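Local coordinates for beta-L-arabinobiosidase (Bacteroides thetaiotaomicron, PDB 5MQR), which probably hydrolyses glycosidic bonds of plant pectin, as an arabinofuranosidase and, less certainly, as a sialidase, at residues L283-E288 against H292-P297; D507-M512 against F518-N523; N823-G828 against S951-T956. All blocks are in the same frame, centred on the assembly; numbering follows the deposited sequence.

Contact 1: residues L283-E288 against H292-P297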
loop_
_atom_site.group_PDB
_atom_site.type_symbol
_atom_site.label_atom_id
_atom_site.label_comp_id
_atom_site.label_asym_id
_atom_site.label_seq_id
_atom_site.Cartn_x
_atom_site.Cartn_y
_atom_site.Cartn_z
ATOM N N LEU A 283 6.995 -0.738 -29.653
ATOM C CA LEU A 283 8.030 0.185 -30.123
ATOM C C LEU A 283 7.891 1.484 -29.312
ATOM O O LEU A 283 6.786 1.886 -28.889
ATOM C CB LEU A 283 7.956 0.483 -31.623
ATOM C CG LEU A 283 8.150 -0.688 -32.610
ATOM C CD1 LEU A 283 8.005 -0.223 -34.045
ATOM C CD2 LEU A 283 9.483 -1.392 -32.465
ATOM N N THR A 284 9.022 2.118 -29.052
ATOM C CA THR A 284 9.019 3.242 -28.128
ATOM C C THR A 284 10.123 4.236 -28.430
ATOM O O THR A 284 11.183 3.873 -28.926
ATOM C CB THR A 284 9.043 2.742 -26.683
ATOM O OG1 THR A 284 8.768 3.828 -25.786
ATOM C CG2 THR A 284 10.388 2.100 -26.369
ATOM N N SER A 285 9.833 5.505 -28.152
ATOM C CA SER A 285 10.794 6.584 -28.329
ATOM C C SER A 285 10.529 7.728 -27.343
ATOM O O SER A 285 9.739 7.599 -26.374
ATOM C CB SER A 285 10.788 7.079 -29.779
ATOM O OG SER A 285 11.766 8.067 -29.975
ATOM N N ILE A 286 11.274 8.809 -27.557
ATOM C CA ILE A 286 11.238 9.991 -26.706
ATOM C C ILE A 286 11.381 11.202 -27.602
ATOM O O ILE A 286 12.116 11.152 -28.600
ATOM C CB ILE A 286 12.429 10.037 -25.737
ATOM C CG1 ILE A 286 12.490 8.811 -24.839
ATOM C CG2 ILE A 286 12.387 11.311 -24.892
ATOM C CD1 ILE A 286 11.568 8.817 -23.648
ATOM N N SER A 287 10.682 12.272 -27.239
ATOM C CA SER A 287 10.804 13.566 -27.910
ATOM C C SER A 287 11.094 14.619 -26.849
ATOM O O SER A 287 10.466 14.627 -25.787
ATOM C CB SER A 287 9.525 13.937 -28.662
ATOM O OG SER A 287 9.644 15.218 -29.271
ATOM N N GLU A 288 12.057 15.487 -27.152
ATOM C CA GLU A 288 12.432 16.602 -26.290
ATOM C C GLU A 288 11.945 17.938 -26.842
ATOM O O GLU A 288 12.199 18.954 -26.239
ATOM C CB GLU A 288 13.958 16.630 -26.128
ATOM C CG GLU A 288 14.496 15.347 -25.503
ATOM C CD GLU A 288 15.988 15.344 -25.250
ATOM O OE1 GLU A 288 16.729 16.039 -25.974
ATOM O OE2 GLU A 288 16.408 14.608 -24.335
ATOM N N HIS A 292 7.943 17.071 -32.457
ATOM C CA HIS A 292 8.394 17.335 -33.837
ATOM C C HIS A 292 9.501 16.358 -34.281
ATOM O O HIS A 292 9.561 16.015 -35.473
ATOM C CB HIS A 292 8.895 18.789 -34.015
ATOM C CG HIS A 292 7.831 19.830 -33.833
ATOM N ND1 HIS A 292 6.896 20.122 -34.806
ATOM C CD2 HIS A 292 7.550 20.642 -32.787
ATOM C CE1 HIS A 292 6.093 21.077 -34.373
ATOM N NE2 HIS A 292 6.472 21.413 -33.152
ATOM N N THR A 293 10.387 15.951 -33.352
ATOM C CA THR A 293 11.465 14.984 -33.643
ATOM C C THR A 293 11.576 13.934 -32.538
ATOM O O THR A 293 11.278 14.198 -31.366
ATOM C CB THR A 293 12.853 15.635 -33.847
ATOM O OG1 THR A 293 13.292 16.203 -32.614
ATOM C CG2 THR A 293 12.823 16.714 -34.937
ATOM N N TRP A 294 12.012 12.737 -32.940
ATOM C CA TRP A 294 11.964 11.538 -32.101
ATOM C C TRP A 294 13.294 10.827 -32.111
ATOM O O TRP A 294 13.971 10.799 -33.133
ATOM C CB TRP A 294 10.850 10.620 -32.591
ATOM C CG TRP A 294 9.493 11.242 -32.368
ATOM C CD1 TRP A 294 8.769 11.996 -33.266
ATOM C CD2 TRP A 294 8.711 11.197 -31.174
ATOM N NE1 TRP A 294 7.591 12.412 -32.693
ATOM C CE2 TRP A 294 7.533 11.940 -31.412
ATOM C CE3 TRP A 294 8.893 10.608 -29.918
ATOM C CZ2 TRP A 294 6.543 12.098 -30.456
ATOM C CZ3 TRP A 294 7.902 10.775 -28.966
ATOM C CH2 TRP A 294 6.731 11.508 -29.252
ATOM N N ALA A 295 13.672 10.276 -30.970
ATOM C CA ALA A 295 14.961 9.612 -30.850
ATOM C C ALA A 295 14.954 8.308 -31.652
ATOM O O ALA A 295 13.982 7.552 -31.610
ATOM C CB ALA A 295 15.319 9.350 -29.388
ATOM N N GLU A 296 16.028 8.118 -32.420
ATOM C CA GLU A 296 16.362 6.891 -33.137
ATOM C C GLU A 296 17.485 6.153 -32.356
ATOM O O GLU A 296 18.191 6.770 -31.535
ATOM C CB GLU A 296 16.820 7.220 -34.558
ATOM C CG GLU A 296 15.791 7.983 -35.412
ATOM C CD GLU A 296 14.629 7.124 -35.955
ATOM O OE1 GLU A 296 14.565 5.913 -35.627
ATOM O OE2 GLU A 296 13.771 7.640 -36.729
ATOM N N PRO A 297 17.627 4.832 -32.538
ATOM C CA PRO A 297 16.701 3.976 -33.306
ATOM C C PRO A 297 15.416 3.684 -32.495
ATOM O O PRO A 297 15.455 3.698 -31.261
ATOM C CB PRO A 297 17.526 2.695 -33.494
ATOM C CG PRO A 297 18.399 2.638 -32.236
ATOM C CD PRO A 297 18.454 4.021 -31.617
HETATM O O HOH W 1 13.309 15.314 -29.738
#
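Ser287 lies over one face of the Trp294 indole, its CB 3.5 Å from the centroid of the six-membered ring and 9° off the ring normal. Trp294 reaches this position because CG is anti to its own carbonyl carbon (chi1 -67°), which brings the six-membered ring against Ser287. CE3 closes to 3.5 Å from Ile286 C, an oblique approach to the peptide, while Ser285 OG stands near the ring plane at the edge. Beyond the two segments Phe265 meets the indole steeply, and Ile275 and Ser277 of the neighbouring strand 275-278 add to its packing.

Two serines on the same side of strand 283-287 thus meet the ring, one over a face, one at the edge. Each carries its hydroxyl opposite the backbone nitrogen (chi1 -177° for Ser285), which points it at the carbonyls of the 293-295 backbone. Ser285 OG donates to Ala295 O at 2.8 Å, in the carbonyl plane and on a lone pair. Between the serines, Ala295 N donates to Ile286 O at 3.0 Å. Ser287 OG accepts from Gly291 N and lies 2.8 Å from Thr293 O, a possible taker of its proton although another acceptor competes. A water bridges the same Thr293 O to Glu288 N, and Thr293 OG1 turns to Asp289 OD2 within the turn.

Ser287, Asp289, Gly291, Thr293 and Trp294 have the spacing of an Asp box, the turn that recurs in sialidase propellers between the third and fourth strands of a blade, as it does here between strands 283-287 and 299-300. Serine hydroxyls and a backbone N-H engage the carbonyls of Ala295, Ile286 and, less certainly, Thr293, tying the turn to its strand; the Ser287 methylene on the indole holds it together, and Ile275 and Ser277 join the indole to the blade.

Contact 2: residues D507-M512 against F518-N523; sequences DGIFRM and FANMMN
The guanidinium of Arg511 lies flat on the Phe518 ring, the planes 4° apart and CZ 3.5 Å from the ring centroid, so that cation-pi attraction and stacking act together. Arg511 CG sits between its backbone nitrogen and carbonyl carbon (chi1 64°), and from there the chain runs extended to NE, laying the charged end over the face of the ring. Glu503 on the adjoining strand 498-504 forms a salt bridge with NH2. At the edge of the guanidinium, in its plane, a water accepts from NH1 and donates to Asn520 OD1; Asn520 runs beside Arg511, pointing the same way. These bonds at the rim probably hold the guanidinium against turning. Ile509 shares this face, its CG2 3.7 Å from Asn520 OD1.

On the face that carries Phe510 and Met512 the meeting is apolar. The methyl CE of Met521, a selenomethionine like Met512 and Met522, sits over the centre of the Phe510 ring at 3.5 Å from its centroid, while SE stands farther off above the same face, a Met-aromatic contact. Met522 arrives differently: its CG lies near the ring plane, 3.8 Å from Phe510 CB.

This double approach comes from the backbone. Phe510 N donates to Met522 O at 2.8 Å, nearly straight, while Phe510 O accepts from Met521 N at 3.0 Å and more weakly from Met522 N. Regular pairing resumes at Arg511 with Asn520, and in the next, hydrogen-bonded pair Ala519 N donates to Met512 O at 2.7 Å.

Strands 542-547 and 550-556 of a second sheet cover the apolar face, as in a beta-sandwich. The arrangement is a beta hairpin with a classic bulge, Met521 and Met522 opposite Phe510; its strand 518-523 edges the sheet in the sialidase-like CBM region.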
loop_
_atom_site.group_PDB
_atom_site.type_symbol
_atom_site.label_atom_id
_atom_site.label_comp_id
_atom_site.label_asym_id
_atom_site.label_seq_id
_atom_site.Cartn_x
_atom_site.Cartn_y
_atom_site.Cartn_z
ATOM N N ASP A 507 -29.974 -28.514 -10.765
ATOM C CA ASP A 507 -30.907 -29.481 -10.127
ATOM C C ASP A 507 -31.095 -29.298 -8.609
ATOM O O ASP A 507 -31.508 -30.219 -7.914
ATOM C CB ASP A 507 -30.583 -30.952 -10.496
ATOM C CG ASP A 507 -29.129 -31.341 -10.274
ATOM O OD1 ASP A 507 -28.368 -30.672 -9.527
ATOM O OD2 ASP A 507 -28.731 -32.354 -10.876
ATOM N N GLY A 508 -30.829 -28.093 -8.111
ATOM C CA GLY A 508 -31.203 -27.721 -6.759
ATOM C C GLY A 508 -30.257 -28.193 -5.668
ATOM O O GLY A 508 -30.671 -28.305 -4.516
ATOM N N ILE A 509 -28.997 -28.456 -6.010
ATOM C CA ILE A 509 -28.037 -28.984 -5.044
ATOM C C ILE A 509 -26.959 -27.919 -4.743
ATOM O O ILE A 509 -26.482 -27.228 -5.637
ATOM C CB ILE A 509 -27.416 -30.313 -5.539
ATOM C CG1 ILE A 509 -28.495 -31.395 -5.671
ATOM C CG2 ILE A 509 -26.332 -30.796 -4.584
ATOM C CD1 ILE A 509 -28.058 -32.638 -6.435
ATOM N N PHE A 510 -26.611 -27.773 -3.469
ATOM C CA PHE A 510 -25.478 -26.961 -3.050
ATOM C C PHE A 510 -24.386 -27.976 -2.788
ATOM O O PHE A 510 -24.537 -28.833 -1.906
ATOM C CB PHE A 510 -25.856 -26.162 -1.792
ATOM C CG PHE A 510 -24.807 -25.186 -1.312
ATOM C CD1 PHE A 510 -24.020 -24.449 -2.193
ATOM C CD2 PHE A 510 -24.637 -24.978 0.055
ATOM C CE1 PHE A 510 -23.072 -23.536 -1.716
ATOM C CE2 PHE A 510 -23.680 -24.083 0.535
ATOM C CZ PHE A 510 -22.906 -23.349 -0.357
ATOM N N ARG A 511 -23.321 -27.943 -3.583
ATOM C CA ARG A 511 -22.277 -28.979 -3.494
ATOM C C ARG A 511 -20.869 -28.422 -3.508
ATOM O O ARG A 511 -20.641 -27.288 -3.938
ATOM C CB ARG A 511 -22.430 -29.989 -4.623
ATOM C CG ARG A 511 -22.230 -29.415 -6.024
ATOM C CD ARG A 511 -22.422 -30.488 -7.110
ATOM N NE ARG A 511 -21.927 -30.023 -8.419
ATOM C CZ ARG A 511 -21.745 -30.791 -9.498
ATOM N NH1 ARG A 511 -22.012 -32.104 -9.473
ATOM N NH2 ARG A 511 -21.293 -30.237 -10.617
HETATM N N MSE A 512 -19.933 -29.237 -3.034
HETATM C CA MSE A 512 -18.522 -28.870 -2.953
HETATM C C MSE A 512 -17.678 -29.801 -3.800
HETATM O O MSE A 512 -17.850 -31.029 -3.727
HETATM C CB MSE A 512 -18.113 -28.972 -1.495
HETATM C CG MSE A 512 -16.600 -28.848 -1.373
HETATM SE SE MSE A 512 -16.160 -28.293 0.477
HETATM C CE MSE A 512 -16.992 -29.773 1.395
ATOM N N PHE A 518 -17.800 -34.844 -6.100
ATOM C CA PHE A 518 -18.416 -33.750 -5.381
ATOM C C PHE A 518 -19.070 -34.239 -4.118
ATOM O O PHE A 518 -19.516 -35.371 -4.041
ATOM C CB PHE A 518 -19.487 -33.125 -6.248
ATOM C CG PHE A 518 -18.947 -32.341 -7.397
ATOM C CD1 PHE A 518 -18.599 -32.974 -8.581
ATOM C CD2 PHE A 518 -18.799 -30.976 -7.301
ATOM C CE1 PHE A 518 -18.117 -32.248 -9.659
ATOM C CE2 PHE A 518 -18.311 -30.235 -8.375
ATOM C CZ PHE A 518 -17.971 -30.875 -9.553
ATOM N N ALA A 519 -19.114 -33.376 -3.121
ATOM C CA ALA A 519 -19.913 -33.633 -1.929
ATOM C C ALA A 519 -21.207 -32.857 -2.076
ATOM O O ALA A 519 -21.197 -31.641 -2.193
ATOM C CB ALA A 519 -19.163 -33.197 -0.687
ATOM N N ASN A 520 -22.316 -33.569 -2.121
ATOM C CA ASN A 520 -23.612 -32.921 -2.077
ATOM C C ASN A 520 -23.890 -32.553 -0.620
ATOM O O ASN A 520 -24.020 -33.428 0.230
ATOM C CB ASN A 520 -24.665 -33.855 -2.633
ATOM C CG ASN A 520 -24.486 -34.103 -4.128
ATOM O OD1 ASN A 520 -23.704 -33.431 -4.823
ATOM N ND2 ASN A 520 -25.224 -35.066 -4.634
HETATM N N MSE A 521 -23.921 -31.261 -0.332
HETATM C CA MSE A 521 -24.084 -30.789 1.034
HETATM C C MSE A 521 -25.558 -30.698 1.395
HETATM O O MSE A 521 -25.947 -31.162 2.447
HETATM C CB MSE A 521 -23.359 -29.450 1.186
HETATM C CG MSE A 521 -21.861 -29.554 0.899
HETATM SE SE MSE A 521 -20.990 -27.851 1.304
HETATM C CE MSE A 521 -21.556 -26.910 -0.321
HETATM N N MSE A 522 -26.377 -30.101 0.532
HETATM C CA MSE A 522 -27.819 -29.958 0.797
HETATM C C MSE A 522 -28.579 -29.610 -0.449
HETATM O O MSE A 522 -27.972 -29.215 -1.449
HETATM C CB MSE A 522 -28.068 -28.843 1.827
HETATM C CG MSE A 522 -27.556 -27.477 1.362
HETATM SE SE MSE A 522 -27.761 -26.107 2.772
HETATM C CE MSE A 522 -29.719 -25.930 2.870
ATOM N N ASN A 523 -29.909 -29.754 -0.396
ATOM C CA ASN A 523 -30.809 -29.160 -1.404
ATOM C C ASN A 523 -31.069 -27.716 -1.020
ATOM O O ASN A 523 -31.163 -27.406 0.160
ATOM C CB ASN A 523 -32.126 -29.913 -1.500
ATOM C CG ASN A 523 -31.940 -31.355 -1.924
ATOM O OD1 ASN A 523 -32.475 -32.249 -1.306
ATOM N ND2 ASN A 523 -31.169 -31.583 -2.959
HETATM O O HOH W 2 -23.463 -33.659 -7.410
#

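Contact 3: residues N823-G828 against S951-T956; sequences NSYMYG and SAQTLT
At the edge of the Tyr825 ring, near its plane, stands Gln953 NE2, 3.6 Å from Tyr825 CE1; the ring and the amide are turned 45° against each other. The ring of Trp753 also meets that of Tyr825, and Ser751 touches this tyrosine as well. One bond carries the contact: Gln953 NE2 donates to Tyr825 OH over 3.0 Å, with an angle of 153° at the hydrogen, and the hydroxyl lies close to the amide plane. Both side chains must stretch to meet, since their CA atoms are 11.3 Å apart; Gln953 does so with CD anti to CA (chi2 -178°), crossing the tyrosine at about a right angle. Putting a phenylalanine at Tyr825 would probably leave the buried NE2 of Gln953 without this acceptor and the amide freer to turn. Helices 820-839 and 948-964 are thus linked by side-chain ends rather than by backbone packing. Ile890 of helix 890-893 touches both Ser824 and Gln953, while helix 843-864 packs on the first helix and helix 972-985 on the second, a mainly helical setting consistent with the (alpha/alpha)6 barrel of six-hairpin glycosidases.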
loop_
_atom_site.group_PDB
_atom_site.type_symbol
_atom_site.label_atom_id
_atom_site.label_comp_id
_atom_site.label_asym_id
_atom_site.label_seq_id
_atom_site.Cartn_x
_atom_site.Cartn_y
_atom_site.Cartn_z
ATOM N N ASN A 823 15.910 12.819 41.061
ATOM C CA ASN A 823 14.950 13.933 41.107
ATOM C C ASN A 823 13.985 13.979 39.912
ATOM O O ASN A 823 12.800 14.226 40.109
ATOM C CB ASN A 823 15.652 15.272 41.312
ATOM C CG ASN A 823 16.168 15.419 42.726
ATOM O OD1 ASN A 823 15.369 15.589 43.655
ATOM N ND2 ASN A 823 17.498 15.287 42.916
ATOM N N SER A 824 14.478 13.732 38.702
ATOM C CA SER A 824 13.617 13.710 37.540
ATOM C C SER A 824 12.723 12.471 37.582
ATOM O O SER A 824 11.556 12.532 37.205
ATOM C CB SER A 824 14.452 13.702 36.260
ATOM O OG SER A 824 15.203 14.888 36.131
ATOM N N TYR A 825 13.298 11.347 38.014
ATOM C CA TYR A 825 12.557 10.106 38.094
ATOM C C TYR A 825 11.354 10.266 39.039
ATOM O O TYR A 825 10.246 9.821 38.734
ATOM C CB TYR A 825 13.410 8.935 38.613
ATOM C CG TYR A 825 14.647 8.517 37.844
ATOM C CD1 TYR A 825 14.897 8.924 36.530
ATOM C CD2 TYR A 825 15.548 7.657 38.437
ATOM C CE1 TYR A 825 16.036 8.515 35.857
ATOM C CE2 TYR A 825 16.680 7.228 37.775
ATOM C CZ TYR A 825 16.934 7.668 36.493
ATOM O OH TYR A 825 18.081 7.220 35.878
HETATM N N MSE A 826 11.584 10.894 40.179
HETATM C CA MSE A 826 10.534 11.062 41.180
HETATM C C MSE A 826 9.545 12.074 40.675
HETATM O O MSE A 826 8.337 11.867 40.851
HETATM C CB MSE A 826 11.093 11.400 42.546
HETATM C CG MSE A 826 11.960 10.245 43.086
HETATM SE SE MSE A 826 10.982 8.566 43.342
HETATM C CE MSE A 826 9.863 9.062 44.873
ATOM N N TYR A 827 10.021 13.132 40.003
ATOM C CA TYR A 827 9.105 14.037 39.295
ATOM C C TYR A 827 8.167 13.239 38.375
ATOM O O TYR A 827 6.937 13.368 38.454
ATOM C CB TYR A 827 9.850 15.100 38.473
ATOM C CG TYR A 827 8.921 15.851 37.571
ATOM C CD1 TYR A 827 8.111 16.871 38.065
ATOM C CD2 TYR A 827 8.800 15.512 36.226
ATOM C CE1 TYR A 827 7.219 17.554 37.241
ATOM C CE2 TYR A 827 7.915 16.191 35.396
ATOM C CZ TYR A 827 7.130 17.206 35.903
ATOM O OH TYR A 827 6.261 17.858 35.069
ATOM N N GLY A 828 8.768 12.429 37.504
ATOM C CA GLY A 828 8.044 11.567 36.578
ATOM C C GLY A 828 7.057 10.625 37.248
ATOM O O GLY A 828 5.919 10.480 36.773
ATOM N N SER A 951 22.501 6.550 26.529
ATOM C CA SER A 951 22.126 6.973 25.179
ATOM C C SER A 951 20.584 6.884 24.997
ATOM O O SER A 951 19.938 7.787 24.450
ATOM C CB SER A 951 22.850 6.120 24.128
ATOM O OG SER A 951 24.240 6.286 24.229
ATOM N N ALA A 952 20.000 5.815 25.514
ATOM C CA ALA A 952 18.559 5.624 25.425
ATOM C C ALA A 952 17.773 6.680 26.198
ATOM O O ALA A 952 16.734 7.191 25.703
ATOM C CB ALA A 952 18.176 4.226 25.891
ATOM N N GLN A 953 18.238 6.981 27.409
ATOM C CA GLN A 953 17.664 8.083 28.171
ATOM C C GLN A 953 17.772 9.405 27.385
ATOM O O GLN A 953 16.773 10.129 27.223
ATOM C CB GLN A 953 18.344 8.239 29.528
ATOM C CG GLN A 953 17.961 7.142 30.493
ATOM C CD GLN A 953 18.592 7.337 31.853
ATOM O OE1 GLN A 953 19.818 7.451 31.975
ATOM N NE2 GLN A 953 17.747 7.393 32.898
ATOM N N THR A 954 18.989 9.718 26.940
ATOM C CA THR A 954 19.238 10.939 26.195
ATOM C C THR A 954 18.370 11.055 24.913
ATOM O O THR A 954 17.784 12.105 24.637
ATOM C CB THR A 954 20.720 11.030 25.827
ATOM O OG1 THR A 954 21.514 10.957 27.018
ATOM C CG2 THR A 954 21.020 12.340 25.049
ATOM N N LEU A 955 18.295 9.973 24.151
ATOM C CA LEU A 955 17.517 9.961 22.909
ATOM C C LEU A 955 16.013 10.066 23.147
ATOM O O LEU A 955 15.306 10.674 22.359
ATOM C CB LEU A 955 17.870 8.731 22.075
ATOM C CG LEU A 955 19.244 8.839 21.411
ATOM C CD1 LEU A 955 19.795 7.470 21.027
ATOM C CD2 LEU A 955 19.228 9.741 20.186
ATOM N N THR A 956 15.540 9.488 24.247
ATOM C CA THR A 956 14.131 9.535 24.617
ATOM C C THR A 956 13.786 10.961 24.956
ATOM O O THR A 956 12.810 11.512 24.480
ATOM C CB THR A 956 13.846 8.585 25.803
ATOM O OG1 THR A 956 14.067 7.239 25.372
ATOM C CG2 THR A 956 12.395 8.711 26.311
#

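The three contacts follow one another along a single chain and fall in three different family regions: a BNR-repeat propeller blade, a sialidase-like CBM and an MGH1-like glycoside hydrolase region. Their centres are about 61 Å (contacts 1 and 2), 63 Å (1 and 3) and 67 Å (2 and 3) apart, and nearest atoms stay at least about 44 Å from each other. A sodium ion held by Gln44, Glu494 and Asn495 draws ligands from both the propeller and CBM regions; Asp452, Asp454, Asp457 and Glu597 bind calcium. None of these ligands belongs to the three contacts, and no catalytic role is assigned to them; they represent separate packing in two beta-rich parts and one helical part.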